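Local coordinates for T-lymphoma invasion and metastasis-inducing protein 1 (PDB 4K2P) that probably acts as a Rac-directed guanine nucleotide exchange factor, whose PH-CC-Ex region is linked to phosphoinositide binding and to protein-protein interaction with Par-3, at residues F216-R219 / P220-V223. The protein carries 5 engineered substitutions. Numbering follows the deposited sequence.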
ATOM      1  N   PHE A 216     -13.816  -4.329   2.873  1.00 29.90           N
ATOM      2  CA  PHE A 216     -13.282  -5.671   3.108  1.00 28.74           C
ATOM      3  C   PHE A 216     -12.493  -5.781   4.406  1.00 29.73           C
ATOM      4  O   PHE A 216     -12.090  -6.872   4.792  1.00 29.18           O
ATOM      5  CB  PHE A 216     -12.382  -6.106   1.942  1.00 29.49           C
ATOM      6  CG  PHE A 216     -13.139  -6.431   0.695  1.00 30.59           C
ATOM      7  CD1 PHE A 216     -13.957  -7.543   0.649  1.00 32.27           C
ATOM      8  CD2 PHE A 216     -13.046  -5.622  -0.423  1.00 30.94           C
ATOM      9  CE1 PHE A 216     -14.669  -7.845  -0.487  1.00 34.23           C
ATOM     10  CE2 PHE A 216     -13.755  -5.913  -1.564  1.00 32.12           C
ATOM     11  CZ  PHE A 216     -14.569  -7.032  -1.598  1.00 34.23           C
ATOM     12  N   ALA A 217     -12.267  -4.663   5.083  1.00 30.63           N
ATOM     13  CA  ALA A 217     -11.579  -4.703   6.367  1.00 31.37           C
ATOM     14  C   ALA A 217     -12.425  -5.455   7.391  1.00 32.25           C
ATOM     15  O   ALA A 217     -13.593  -5.146   7.598  1.00 32.23           O
ATOM     16  CB  ALA A 217     -11.269  -3.288   6.864  1.00 31.75           C
ATOM     17  N   SER A 218     -11.809  -6.436   8.034  1.00 31.61           N
ATOM     18  CA  SER A 218     -12.455  -7.236   9.070  1.00 32.02           C
ATOM     19  C   SER A 218     -12.639  -6.428  10.345  1.00 34.40           C
ATOM     20  O   SER A 218     -12.126  -5.316  10.453  1.00 34.44           O
ATOM     21  CB  SER A 218     -11.620  -8.479   9.353  1.00 31.49           C
ATOM     22  OG  SER A 218     -10.486  -8.139  10.129  1.00 32.43           O
ATOM     23  N   ARG A 219     -13.387  -6.966  11.306  1.00 31.58           N
ATOM     24  CA  ARG A 219     -13.603  -6.260  12.560  1.00 31.20           C
ATOM     25  C   ARG A 219     -12.293  -6.003  13.302  1.00 31.59           C
ATOM     26  O   ARG A 219     -12.061  -4.878  13.733  1.00 30.57           O
ATOM     27  CB  ARG A 219     -14.596  -7.009  13.455  1.00 33.42           C
ATOM     28  CG  ARG A 219     -14.910  -6.268  14.744  1.00 34.91           C
ATOM     29  CD  ARG A 219     -15.888  -7.023  15.613  1.00 40.45           C
ATOM     30  NE  ARG A 219     -15.967  -6.445  16.957  1.00 43.14           N
ATOM     31  CZ  ARG A 219     -17.018  -5.811  17.463  1.00 48.32           C
ATOM     32  NH1 ARG A 219     -18.100  -5.616  16.737  1.00 53.91           N
ATOM     33  NH2 ARG A 219     -16.976  -5.342  18.701  1.00 48.69           N
ATOM     34  N   PRO A 220     -11.418  -7.018  13.428  1.00 33.53           N
ATOM     35  CA  PRO A 220     -10.158  -6.735  14.131  1.00 32.19           C
ATOM     36  C   PRO A 220      -9.323  -5.652  13.454  1.00 27.91           C
ATOM     37  O   PRO A 220      -8.670  -4.859  14.135  1.00 26.15           O
ATOM     38  CB  PRO A 220      -9.416  -8.074  14.090  1.00 35.65           C
ATOM     39  CG  PRO A 220     -10.453  -9.104  13.853  1.00 38.70           C
ATOM     40  CD  PRO A 220     -11.592  -8.454  13.140  1.00 37.84           C
ATOM     41  N   THR A 221      -9.362  -5.602  12.128  1.00 24.86           N
ATOM     42  CA  THR A 221      -8.594  -4.610  11.397  1.00 25.02           C
ATOM     43  C   THR A 221      -9.204  -3.214  11.591  1.00 25.47           C
ATOM     44  O   THR A 221      -8.482  -2.220  11.689  1.00 27.95           O
ATOM     45  CB  THR A 221      -8.517  -4.968   9.900  1.00 27.08           C
ATOM     46  OG1 THR A 221      -7.860  -6.233   9.749  1.00 28.62           O
ATOM     47  CG2 THR A 221      -7.731  -3.922   9.130  1.00 26.84           C
ATOM     48  N   LYS A 222     -10.526  -3.135  11.667  1.00 22.93           N
ATOM     49  CA  LYS A 222     -11.177  -1.852  11.907  1.00 26.65           C
ATOM     50  C   LYS A 222     -10.841  -1.338  13.304  1.00 26.42           C
ATOM     51  O   LYS A 222     -10.610  -0.146  13.489  1.00 27.62           O
ATOM     52  CB  LYS A 222     -12.688  -1.960  11.724  1.00 28.38           C
ATOM     53  CG  LYS A 222     -13.122  -1.920  10.275  1.00 31.37           C
ATOM     54  CD  LYS A 222     -14.616  -2.168  10.142  1.00 38.77           C
ATOM     55  CE  LYS A 222     -15.091  -1.905   8.722  1.00 41.56           C
ATOM     56  NZ  LYS A 222     -16.400  -2.554   8.462  1.00 44.92           N
ATOM     57  N   VAL A 223     -10.808  -2.243  14.277  1.00 26.25           N
ATOM     58  CA  VAL A 223     -10.424  -1.894  15.638  1.00 26.78           C
ATOM     59  C   VAL A 223      -9.014  -1.310  15.613  1.00 25.50           C
ATOM     60  O   VAL A 223      -8.754  -0.289  16.245  1.00 28.15           O
ATOM     61  CB  VAL A 223     -10.500  -3.121  16.587  1.00 30.45           C
ATOM     62  CG1 VAL A 223      -9.842  -2.830  17.928  1.00 31.59           C
ATOM     63  CG2 VAL A 223     -11.952  -3.532  16.807  1.00 35.19           C
TER
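Ser218 and Thr221 lie alongside each other in the first turn of helix 219-228, and here the packing is tightest. Ser218 OG, set between its own backbone N and carbonyl carbon (chi1 76°), lies 3.2 Å from Pro220 CD and 3.3 Å from Thr221 OG1. Glu186 OE2, on helix 168-203, takes hydrogen bonds from the Thr221 hydroxyl and the backbone N-H of Ser218. Ser218 holds the N-cap of helix 219-228, and Pro220 lies two residues further on, where the proline's missing N-H costs the helix no bond. Regular helical bonding starts at once: Lys222 N donates to Ser218 O (3.0 Å), and Val223 N reaches Arg219 O at 3.0 Å with an N-H...O angle of 164°. Within the CC-Ex domain, this turn joins helix 219-228 to helix 168-203 through Glu186 and to helix 233-241, where Phe236 touches both Ala217 and Thr221. The outer side is open in the isolated chain. The extended Lys222 chain runs back beside Ala217, its CG 4.1 Å from Ala217 CB and its CE 3.7 Å from Ala217 O. The side chain of Arg219 points out of the turn: with CG anti to the backbone N (chi1 -177°), its straight chain carries the guanidinium outward, and beyond CG it makes no contact with 220-223. Both side chains touch crystal neighbours, so the lattice may influence these poses.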